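Local coordinates for protein CT_858 (Chlamydia trachomatis, PDB 3DOR), which is a secreted chlamydial protease that probably acts as a serine-type endopeptidase of the S41 peptidase family, at residues B[293-298]-B[333-338]; B[359-364]-B[477-482]; B[456-461]-B[481-486]. All coordinates share one frame; numbering follows the deposited sequence.

In the fold
All three contacts lie within the S41 peptidase part of the chain. Along the chain, interaction 1 closes before the other two open, and the second segments of interactions 2 and 3 overlap at Arg481 and Ala482. Interactions 1 and 3 join neighbouring parallel strands of one mixed sheet, in the order 290-297, 333-337, 457-461, 483-486. Their centres are 9 Å apart, and strands 333-337 and 457-461 meet directly between them. The centre of interaction 2 is 12 Å from that of interaction 3 and 18 Å from that of interaction 1. Interactions 1 and 3 build the inside of the parallel part of the sheet. Interaction 2 ties the end of crossover helix 468-478 to strand 361-368 of an antiparallel sheet.

Interaction 1 (B[293-298]-B[333-338]); sequences VGFLRI and ALIIDQ
Phe295 and Ile335 meet on one face of a parallel strand pair, the two strands of a beta-alpha-beta unit whose crossover is helix 316-330. The backbones are joined by five hydrogen bonds, from Gly294 N to Ala333 O at one end to Ile298 N to Asp337 O at the other. Phe295 carries its ring along the sheet, with CG anti to the backbone N (chi1 177°). Its CD1 touches Ile335 CG2 at 3.9 Å, and its CZ reaches Asp337 CB at 3.5 Å. The same face holds Val293, whose CG1 meets Ile335 CG1 at 4.0 Å. Helix 549-564 covers Ile335 there through Val555 and Val559.

On the other face Leu334 reaches forward along the strand, and its CD2 comes against strand 290-297. This CD2 lies 3.4 Å from Gly294 O and also packs on Leu296 CB. Farther along, Ile298 CD1 and Ile336 CG2 touch at 3.9 Å, and both residues pack on Phe472 of helix 468-478.

Arg297 and Asp337 lie side by side, their flat groups 46° apart. The extended arginine chain runs past the carboxylate. Ser257 O takes its NE, while Thr339 O and Asn340 O take NH1 and NH2. Thr339 OG1 bonds Asp337 OD2. The salt bridge between the strands is long, with Arg297 NH1 3.3 Å from Asp337 OD1.

Interaction 2 (B[359-364]-B[477-482]); sequences RPLELP and KDNDRA. With SO4 (sulfate ion), chain Q.
Asn479 meets Glu362 through its side-chain amide, which grips the backbone at the start of strand 361-368 at two points. Its ND2 donates to Glu362 O at 2.8 Å, in the carbonyl plane and on a lone pair. Its OD1 accepts from Glu362 N at 2.7 Å, a more bent bond, with Glu362 N lying out of the plane of the Asn479 side-chain carbonyl. ND2 also bonds Val475 O, one turn back in the helix, and this second bond helps fix the rotation of the amide. Next to it lies the tight apolar part. Leu361 CD2 packs on Asn479 CB at 3.7 Å and on Arg481 CG at 3.6 Å.

The other end is more open. Pro360 and Asp480 are exposed there, and Arg359 makes mainly polar bonds. Arg359 sends an extended chain across, and its NH2 donates to Asn479 O at 2.7 Å, almost in the guanidinium plane. A weak bond from NH1 shares that oxygen. The adjoining NE/NH2 side of the guanidinium holds a sulfate, probably from the crystallisation liquor: Arg359 NE bonds O2 at 2.7 Å and NH2 bonds O4 at 3.0 Å. Arg481 NH2 forms a salt bridge to sulfate O1 and also donates to Lys455 O. Arg481 CG lies over one face of the Arg359 guanidinium.

Asp480, with positive phi, is the C-prime residue of a Schellman motif that ends helix 468-478. Through Asn479, just after that helix, the contact joins the helix end to the start of strand 361-368, which pairs with strand 444-445 and packs on Val475 of the same helix.

Interaction 3 (B[456-461]-B[481-486]); sequences PICVLI and RALIVG
Ile457 O accepts the N-H of Leu483 at 2.8 Å and opens a run of four hydrogen bonds between parallel strands 457-461 and 483-486. The strand axes come within 4.7 Å, and their N-to-C directions are 30° apart. Val459 is bonded at both its N and its O, to Leu483 and Val485. The strands belong to a beta-alpha-beta unit, with helix 468-478 as the crossover. Before the regular pairing begins, a water bridges the backbones. It accepts from Ile457 N and donates to Arg481 O.

On one face Cys458 turns its SG anti to the backbone N (chi1 175°). This sets the sulfur against Val485 CG2 at 3.6 Å, with Leu483 CD1 farther off. Helix 549-564 lies on this side, where Leu562 packs on Leu483.

At the start of the pairing Ala482 CB sits against Ile457, 3.7 Å from its CB, and also meets Val459 CG2. Val459 lies on the other face, where helix 468-478 covers it through Phe472 and Leu476. Ile457 CD1 lies over one face of the Arg481 guanidinium, 3.3 Å from NH1, and the two side chains cross at about a right angle. NH1 is bonded to Leu356 O and NH2 to Lys455 O.

At the far end Ile461 places CG1 between its backbone N and carbonyl carbon (chi1 63°). The branch is turned towards Ile484, and Ile461 CD1 packs tightly on Ile484 CG2 at 3.4 Å.

Interaction 1 (B[293-298]-B[333-338])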
loop_
_atom_site.group_PDB
_atom_site.type_symbol
_atom_site.label_atom_id
_atom_site.label_comp_id
_atom_site.label_asym_id
_atom_site.label_seq_id
_atom_site.Cartn_x
_atom_site.Cartn_y
_atom_site.Cartn_z
ATOM N N VAL B 293 -32.710 -12.931 -28.063
ATOM C CA VAL B 293 -31.877 -11.849 -27.567
ATOM C C VAL B 293 -31.100 -12.224 -26.318
ATOM O O VAL B 293 -31.632 -12.842 -25.401
ATOM C CB VAL B 293 -32.741 -10.594 -27.271
ATOM C CG1 VAL B 293 -31.875 -9.471 -26.702
ATOM C CG2 VAL B 293 -33.440 -10.135 -28.560
ATOM N N GLY B 294 -29.830 -11.846 -26.290
ATOM C CA GLY B 294 -29.024 -12.139 -25.124
ATOM C C GLY B 294 -29.140 -11.043 -24.085
ATOM O O GLY B 294 -29.410 -9.881 -24.415
ATOM N N PHE B 295 -28.973 -11.425 -22.821
ATOM C CA PHE B 295 -28.999 -10.492 -21.704
ATOM C C PHE B 295 -27.776 -10.810 -20.849
ATOM O O PHE B 295 -27.539 -11.964 -20.473
ATOM C CB PHE B 295 -30.255 -10.638 -20.848
ATOM C CG PHE B 295 -30.267 -9.717 -19.636
ATOM C CD1 PHE B 295 -30.830 -8.444 -19.710
ATOM C CD2 PHE B 295 -29.670 -10.109 -18.439
ATOM C CE1 PHE B 295 -30.798 -7.575 -18.614
ATOM C CE2 PHE B 295 -29.631 -9.248 -17.336
ATOM C CZ PHE B 295 -30.196 -7.979 -17.424
ATOM N N LEU B 296 -27.001 -9.781 -20.551
ATOM C CA LEU B 296 -25.793 -9.930 -19.760
ATOM C C LEU B 296 -25.678 -8.736 -18.820
ATOM O O LEU B 296 -25.878 -7.607 -19.237
ATOM C CB LEU B 296 -24.576 -9.969 -20.690
ATOM C CG LEU B 296 -23.152 -10.019 -20.117
ATOM C CD1 LEU B 296 -22.783 -8.686 -19.508
ATOM C CD2 LEU B 296 -23.052 -11.117 -19.080
ATOM N N ARG B 297 -25.378 -8.980 -17.549
ATOM C CA ARG B 297 -25.197 -7.868 -16.617
ATOM C C ARG B 297 -23.719 -7.797 -16.243
ATOM O O ARG B 297 -23.121 -8.821 -15.896
ATOM C CB ARG B 297 -26.048 -8.056 -15.349
ATOM C CG ARG B 297 -25.780 -6.996 -14.268
ATOM C CD ARG B 297 -26.726 -7.070 -13.051
ATOM N NE ARG B 297 -26.168 -6.280 -11.954
ATOM C CZ ARG B 297 -26.015 -4.955 -11.988
ATOM N NH1 ARG B 297 -26.399 -4.253 -13.049
ATOM N NH2 ARG B 297 -25.406 -4.335 -10.992
ATOM N N ILE B 298 -23.113 -6.617 -16.372
ATOM C CA ILE B 298 -21.710 -6.428 -15.977
ATOM C C ILE B 298 -21.903 -5.667 -14.670
ATOM O O ILE B 298 -22.267 -4.493 -14.681
ATOM C CB ILE B 298 -20.922 -5.564 -17.003
ATOM C CG1 ILE B 298 -20.859 -6.273 -18.356
ATOM C CG2 ILE B 298 -19.505 -5.311 -16.501
ATOM C CD1 ILE B 298 -20.120 -5.472 -19.443
ATOM N N ALA B 333 -29.257 -9.976 -31.046
ATOM C CA ALA B 333 -28.880 -8.707 -30.429
ATOM C C ALA B 333 -28.538 -9.021 -28.984
ATOM O O ALA B 333 -28.837 -10.111 -28.506
ATOM C CB ALA B 333 -30.031 -7.703 -30.502
ATOM N N LEU B 334 -27.929 -8.065 -28.291
ATOM C CA LEU B 334 -27.510 -8.279 -26.917
ATOM C C LEU B 334 -27.832 -7.083 -26.025
ATOM O O LEU B 334 -27.509 -5.940 -26.359
ATOM C CB LEU B 334 -25.996 -8.507 -26.891
ATOM C CG LEU B 334 -25.236 -9.228 -25.763
ATOM C CD1 LEU B 334 -23.955 -8.460 -25.510
ATOM C CD2 LEU B 334 -26.039 -9.362 -24.490
ATOM N N ILE B 335 -28.458 -7.354 -24.887
ATOM C CA ILE B 335 -28.751 -6.309 -23.925
ATOM C C ILE B 335 -27.736 -6.456 -22.795
ATOM O O ILE B 335 -27.575 -7.544 -22.230
ATOM C CB ILE B 335 -30.164 -6.443 -23.331
ATOM C CG1 ILE B 335 -31.221 -6.214 -24.423
ATOM C CG2 ILE B 335 -30.347 -5.423 -22.202
ATOM C CD1 ILE B 335 -32.632 -6.504 -23.963
ATOM N N ILE B 336 -27.036 -5.371 -22.481
ATOM C CA ILE B 336 -26.055 -5.383 -21.403
ATOM C C ILE B 336 -26.550 -4.474 -20.283
ATOM O O ILE B 336 -26.677 -3.254 -20.470
ATOM C CB ILE B 336 -24.673 -4.883 -21.898
ATOM C CG1 ILE B 336 -24.089 -5.878 -22.906
ATOM C CG2 ILE B 336 -23.714 -4.692 -20.711
ATOM C CD1 ILE B 336 -22.744 -5.456 -23.468
ATOM N N ASP B 337 -26.852 -5.061 -19.130
ATOM C CA ASP B 337 -27.306 -4.272 -17.997
ATOM C C ASP B 337 -26.054 -3.855 -17.238
ATOM O O ASP B 337 -25.370 -4.687 -16.653
ATOM C CB ASP B 337 -28.213 -5.094 -17.081
ATOM C CG ASP B 337 -28.522 -4.375 -15.770
ATOM O OD1 ASP B 337 -29.024 -5.034 -14.837
ATOM O OD2 ASP B 337 -28.260 -3.149 -15.680
ATOM N N GLN B 338 -25.746 -2.566 -17.254
ATOM C CA GLN B 338 -24.562 -2.089 -16.566
ATOM C C GLN B 338 -24.907 -1.097 -15.449
ATOM O O GLN B 338 -24.035 -0.364 -14.980
ATOM C CB GLN B 338 -23.623 -1.431 -17.573
ATOM C CG GLN B 338 -22.235 -1.270 -17.057
ATOM C CD GLN B 338 -21.634 0.074 -17.381
ATOM O OE1 GLN B 338 -20.429 0.176 -17.577
ATOM N NE2 GLN B 338 -22.461 1.118 -17.415
#

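Interaction 2 (B[359-364]-B[477-482])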
loop_
_atom_site.group_PDB
_atom_site.type_symbol
_atom_site.label_atom_id
_atom_site.label_comp_id
_atom_site.label_asym_id
_atom_site.label_seq_id
_atom_site.Cartn_x
_atom_site.Cartn_y
_atom_site.Cartn_z
ATOM N N ARG B 359 -14.359 -4.076 -34.802
ATOM C CA ARG B 359 -13.625 -2.923 -35.322
ATOM C C ARG B 359 -13.029 -2.154 -34.143
ATOM O O ARG B 359 -13.557 -2.190 -33.033
ATOM C CB ARG B 359 -14.558 -2.001 -36.131
ATOM C CG ARG B 359 -15.751 -1.427 -35.343
ATOM C CD ARG B 359 -16.746 -0.716 -36.269
ATOM N NE ARG B 359 -17.957 -0.275 -35.576
ATOM C CZ ARG B 359 -18.072 0.872 -34.916
ATOM N NH1 ARG B 359 -17.048 1.711 -34.854
ATOM N NH2 ARG B 359 -19.213 1.182 -34.318
ATOM N N PRO B 360 -11.911 -1.453 -34.365
ATOM C CA PRO B 360 -11.309 -0.702 -33.260
ATOM C C PRO B 360 -12.233 0.392 -32.725
ATOM O O PRO B 360 -13.042 0.957 -33.463
ATOM C CB PRO B 360 -10.029 -0.146 -33.879
ATOM C CG PRO B 360 -10.403 0.021 -35.327
ATOM C CD PRO B 360 -11.160 -1.252 -35.619
ATOM N N LEU B 361 -12.109 0.675 -31.433
ATOM C CA LEU B 361 -12.923 1.700 -30.787
ATOM C C LEU B 361 -12.034 2.805 -30.212
ATOM O O LEU B 361 -11.171 2.541 -29.383
ATOM C CB LEU B 361 -13.756 1.075 -29.660
ATOM C CG LEU B 361 -14.703 -0.073 -30.036
ATOM C CD1 LEU B 361 -15.348 -0.645 -28.782
ATOM C CD2 LEU B 361 -15.754 0.431 -31.005
ATOM N N GLU B 362 -12.249 4.039 -30.660
ATOM C CA GLU B 362 -11.477 5.177 -30.169
ATOM C C GLU B 362 -11.723 5.335 -28.676
ATOM O O GLU B 362 -12.847 5.182 -28.217
ATOM C CB GLU B 362 -11.902 6.460 -30.887
ATOM C CG GLU B 362 -11.020 6.849 -32.056
ATOM C CD GLU B 362 -9.617 7.224 -31.617
ATOM O OE1 GLU B 362 -9.491 8.105 -30.740
ATOM O OE2 GLU B 362 -8.645 6.642 -32.147
ATOM N N LEU B 363 -10.673 5.641 -27.922
ATOM C CA LEU B 363 -10.802 5.813 -26.484
ATOM C C LEU B 363 -10.599 7.255 -26.064
ATOM O O LEU B 363 -9.808 7.977 -26.664
ATOM C CB LEU B 363 -9.766 4.956 -25.749
ATOM C CG LEU B 363 -9.965 3.435 -25.754
ATOM C CD1 LEU B 363 -8.662 2.717 -25.405
ATOM C CD2 LEU B 363 -11.060 3.091 -24.751
ATOM N N PRO B 364 -11.334 7.702 -25.038
ATOM C CA PRO B 364 -11.158 9.078 -24.577
ATOM C C PRO B 364 -9.792 9.133 -23.876
ATOM O O PRO B 364 -9.353 8.142 -23.285
ATOM C CB PRO B 364 -12.322 9.269 -23.608
ATOM C CG PRO B 364 -12.614 7.883 -23.129
ATOM C CD PRO B 364 -12.483 7.065 -24.376
ATOM N N LYS B 477 -20.855 4.581 -27.102
ATOM C CA LYS B 477 -21.694 5.636 -27.664
ATOM C C LYS B 477 -20.916 6.478 -28.669
ATOM O O LYS B 477 -21.355 6.647 -29.805
ATOM C CB LYS B 477 -22.234 6.546 -26.560
ATOM C CG LYS B 477 -23.304 7.540 -27.024
ATOM C CD LYS B 477 -23.969 8.204 -25.815
ATOM C CE LYS B 477 -25.282 8.899 -26.182
ATOM N NZ LYS B 477 -25.104 10.055 -27.113
ATOM N N ASP B 478 -19.755 6.986 -28.256
ATOM C CA ASP B 478 -18.944 7.835 -29.129
ATOM C C ASP B 478 -18.364 7.136 -30.363
ATOM O O ASP B 478 -17.922 7.796 -31.299
ATOM C CB ASP B 478 -17.831 8.522 -28.311
ATOM C CG ASP B 478 -18.386 9.532 -27.304
ATOM O OD1 ASP B 478 -19.620 9.728 -27.274
ATOM O OD2 ASP B 478 -17.605 10.138 -26.541
ATOM N N ASN B 479 -18.388 5.807 -30.375
ATOM C CA ASN B 479 -17.887 5.033 -31.520
ATOM C C ASN B 479 -19.080 4.452 -32.274
ATOM O O ASN B 479 -18.913 3.666 -33.214
ATOM C CB ASN B 479 -16.967 3.889 -31.054
ATOM C CG ASN B 479 -15.564 4.365 -30.693
ATOM O OD1 ASN B 479 -14.744 4.633 -31.569
ATOM N ND2 ASN B 479 -15.287 4.475 -29.400
ATOM N N ASP B 480 -20.283 4.837 -31.842
ATOM C CA ASP B 480 -21.530 4.378 -32.461
ATOM C C ASP B 480 -21.610 2.841 -32.529
ATOM O O ASP B 480 -22.060 2.292 -33.534
ATOM C CB ASP B 480 -21.653 4.941 -33.887
ATOM C CG ASP B 480 -21.692 6.471 -33.931
ATOM O OD1 ASP B 480 -20.904 7.099 -34.639
ATOM O OD2 ASP B 480 -22.615 7.070 -33.191
ATOM N N ARG B 481 -21.186 2.157 -31.472
ATOM C CA ARG B 481 -21.202 0.688 -31.438
ATOM C C ARG B 481 -22.483 0.147 -30.805
ATOM O O ARG B 481 -22.944 -0.943 -31.143
ATOM C CB ARG B 481 -20.010 0.164 -30.616
ATOM C CG ARG B 481 -19.112 -0.850 -31.312
ATOM C CD ARG B 481 -19.545 -2.308 -31.167
ATOM N NE ARG B 481 -20.823 -2.535 -31.800
ATOM C CZ ARG B 481 -21.440 -3.706 -31.881
ATOM N NH1 ARG B 481 -20.893 -4.803 -31.380
ATOM N NH2 ARG B 481 -22.643 -3.754 -32.422
ATOM N N ALA B 482 -23.039 0.899 -29.866
ATOM C CA ALA B 482 -24.235 0.452 -29.174
ATOM C C ALA B 482 -25.229 1.547 -28.873
ATOM O O ALA B 482 -24.890 2.732 -28.846
ATOM C CB ALA B 482 -23.846 -0.238 -27.866
HETATM S S SO4 Q . -21.339 -1.577 -35.746
HETATM O O1 SO4 Q . -22.299 -2.730 -35.527
HETATM O O2 SO4 Q . -19.928 -2.117 -35.710
HETATM O O3 SO4 Q . -21.564 -0.921 -37.098
HETATM O O4 SO4 Q . -21.614 -0.564 -34.653
#

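Interaction 3 (B[456-461]-B[481-486])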
loop_
_atom_site.group_PDB
_atom_site.type_symbol
_atom_site.label_atom_id
_atom_site.label_comp_id
_atom_site.label_asym_id
_atom_site.label_seq_id
_atom_site.Cartn_x
_atom_site.Cartn_y
_atom_site.Cartn_z
ATOM N N PRO B 456 -26.068 -6.066 -32.982
ATOM C CA PRO B 456 -26.479 -4.901 -32.194
ATOM C C PRO B 456 -26.456 -5.086 -30.681
ATOM O O PRO B 456 -26.702 -6.171 -30.158
ATOM C CB PRO B 456 -27.865 -4.549 -32.759
ATOM C CG PRO B 456 -28.284 -5.773 -33.532
ATOM C CD PRO B 456 -27.015 -6.332 -34.079
ATOM N N ILE B 457 -26.128 -4.001 -29.991
ATOM C CA ILE B 457 -26.023 -4.001 -28.548
ATOM C C ILE B 457 -26.775 -2.833 -27.936
ATOM O O ILE B 457 -26.707 -1.693 -28.435
ATOM C CB ILE B 457 -24.538 -3.874 -28.093
ATOM C CG1 ILE B 457 -23.714 -5.042 -28.635
ATOM C CG2 ILE B 457 -24.460 -3.837 -26.567
ATOM C CD1 ILE B 457 -22.218 -4.935 -28.330
ATOM N N CYS B 458 -27.487 -3.120 -26.853
ATOM C CA CYS B 458 -28.205 -2.092 -26.122
ATOM C C CYS B 458 -27.667 -2.127 -24.696
ATOM O O CYS B 458 -27.780 -3.150 -24.015
ATOM C CB CYS B 458 -29.706 -2.373 -26.112
ATOM S SG CYS B 458 -30.630 -1.195 -25.102
ATOM N N VAL B 459 -27.062 -1.027 -24.253
ATOM C CA VAL B 459 -26.512 -0.950 -22.902
ATOM C C VAL B 459 -27.435 -0.158 -21.988
ATOM O O VAL B 459 -27.866 0.950 -22.330
ATOM C CB VAL B 459 -25.113 -0.256 -22.882
ATOM C CG1 VAL B 459 -24.527 -0.289 -21.472
ATOM C CG2 VAL B 459 -24.183 -0.932 -23.848
ATOM N N LEU B 460 -27.731 -0.724 -20.821
ATOM C CA LEU B 460 -28.589 -0.065 -19.845
ATOM C C LEU B 460 -27.690 0.593 -18.802
ATOM O O LEU B 460 -26.794 -0.050 -18.244
ATOM C CB LEU B 460 -29.509 -1.075 -19.161
ATOM C CG LEU B 460 -30.249 -2.032 -20.093
ATOM C CD1 LEU B 460 -31.045 -3.000 -19.241
ATOM C CD2 LEU B 460 -31.156 -1.258 -21.069
ATOM N N ILE B 461 -27.947 1.871 -18.536
ATOM C CA ILE B 461 -27.153 2.649 -17.583
ATOM C C ILE B 461 -28.038 3.480 -16.650
ATOM O O ILE B 461 -29.216 3.713 -16.931
ATOM C CB ILE B 461 -26.254 3.660 -18.326
ATOM C CG1 ILE B 461 -27.141 4.663 -19.082
ATOM C CG2 ILE B 461 -25.345 2.938 -19.332
ATOM C CD1 ILE B 461 -26.395 5.896 -19.619
ATOM N N ARG B 481 -21.186 2.157 -31.472
ATOM C CA ARG B 481 -21.202 0.688 -31.438
ATOM C C ARG B 481 -22.483 0.147 -30.805
ATOM O O ARG B 481 -22.944 -0.943 -31.143
ATOM C CB ARG B 481 -20.010 0.164 -30.616
ATOM C CG ARG B 481 -19.112 -0.850 -31.312
ATOM C CD ARG B 481 -19.545 -2.308 -31.167
ATOM N NE ARG B 481 -20.823 -2.535 -31.800
ATOM C CZ ARG B 481 -21.440 -3.706 -31.881
ATOM N NH1 ARG B 481 -20.893 -4.803 -31.380
ATOM N NH2 ARG B 481 -22.643 -3.754 -32.422
ATOM N N ALA B 482 -23.039 0.899 -29.866
ATOM C CA ALA B 482 -24.235 0.452 -29.174
ATOM C C ALA B 482 -25.229 1.547 -28.873
ATOM O O ALA B 482 -24.890 2.732 -28.846
ATOM C CB ALA B 482 -23.846 -0.238 -27.866
ATOM N N LEU B 483 -26.463 1.125 -28.629
ATOM C CA LEU B 483 -27.553 2.019 -28.281
ATOM C C LEU B 483 -27.484 2.124 -26.750
ATOM O O LEU B 483 -27.528 1.096 -26.060
ATOM C CB LEU B 483 -28.872 1.380 -28.711
ATOM C CG LEU B 483 -30.128 2.198 -29.044
ATOM C CD1 LEU B 483 -31.253 1.778 -28.127
ATOM C CD2 LEU B 483 -29.857 3.688 -28.962
ATOM N N ILE B 484 -27.360 3.336 -26.213
ATOM C CA ILE B 484 -27.274 3.503 -24.760
ATOM C C ILE B 484 -28.635 3.969 -24.248
ATOM O O ILE B 484 -29.171 4.975 -24.713
ATOM C CB ILE B 484 -26.157 4.519 -24.353
ATOM C CG1 ILE B 484 -24.762 3.922 -24.571
ATOM C CG2 ILE B 484 -26.234 4.805 -22.860
ATOM C CD1 ILE B 484 -24.471 3.518 -25.933
ATOM N N VAL B 485 -29.181 3.235 -23.280
ATOM C CA VAL B 485 -30.509 3.522 -22.748
ATOM C C VAL B 485 -30.557 3.607 -21.223
ATOM O O VAL B 485 -29.849 2.879 -20.540
ATOM C CB VAL B 485 -31.493 2.419 -23.212
ATOM C CG1 VAL B 485 -32.906 2.719 -22.741
ATOM C CG2 VAL B 485 -31.441 2.302 -24.730
ATOM N N GLY B 486 -31.400 4.498 -20.700
ATOM C CA GLY B 486 -31.548 4.641 -19.259
ATOM C C GLY B 486 -31.421 6.087 -18.817
ATOM O O GLY B 486 -32.027 6.989 -19.410
HETATM O O HOH W 1 -25.669 -1.675 -31.737
#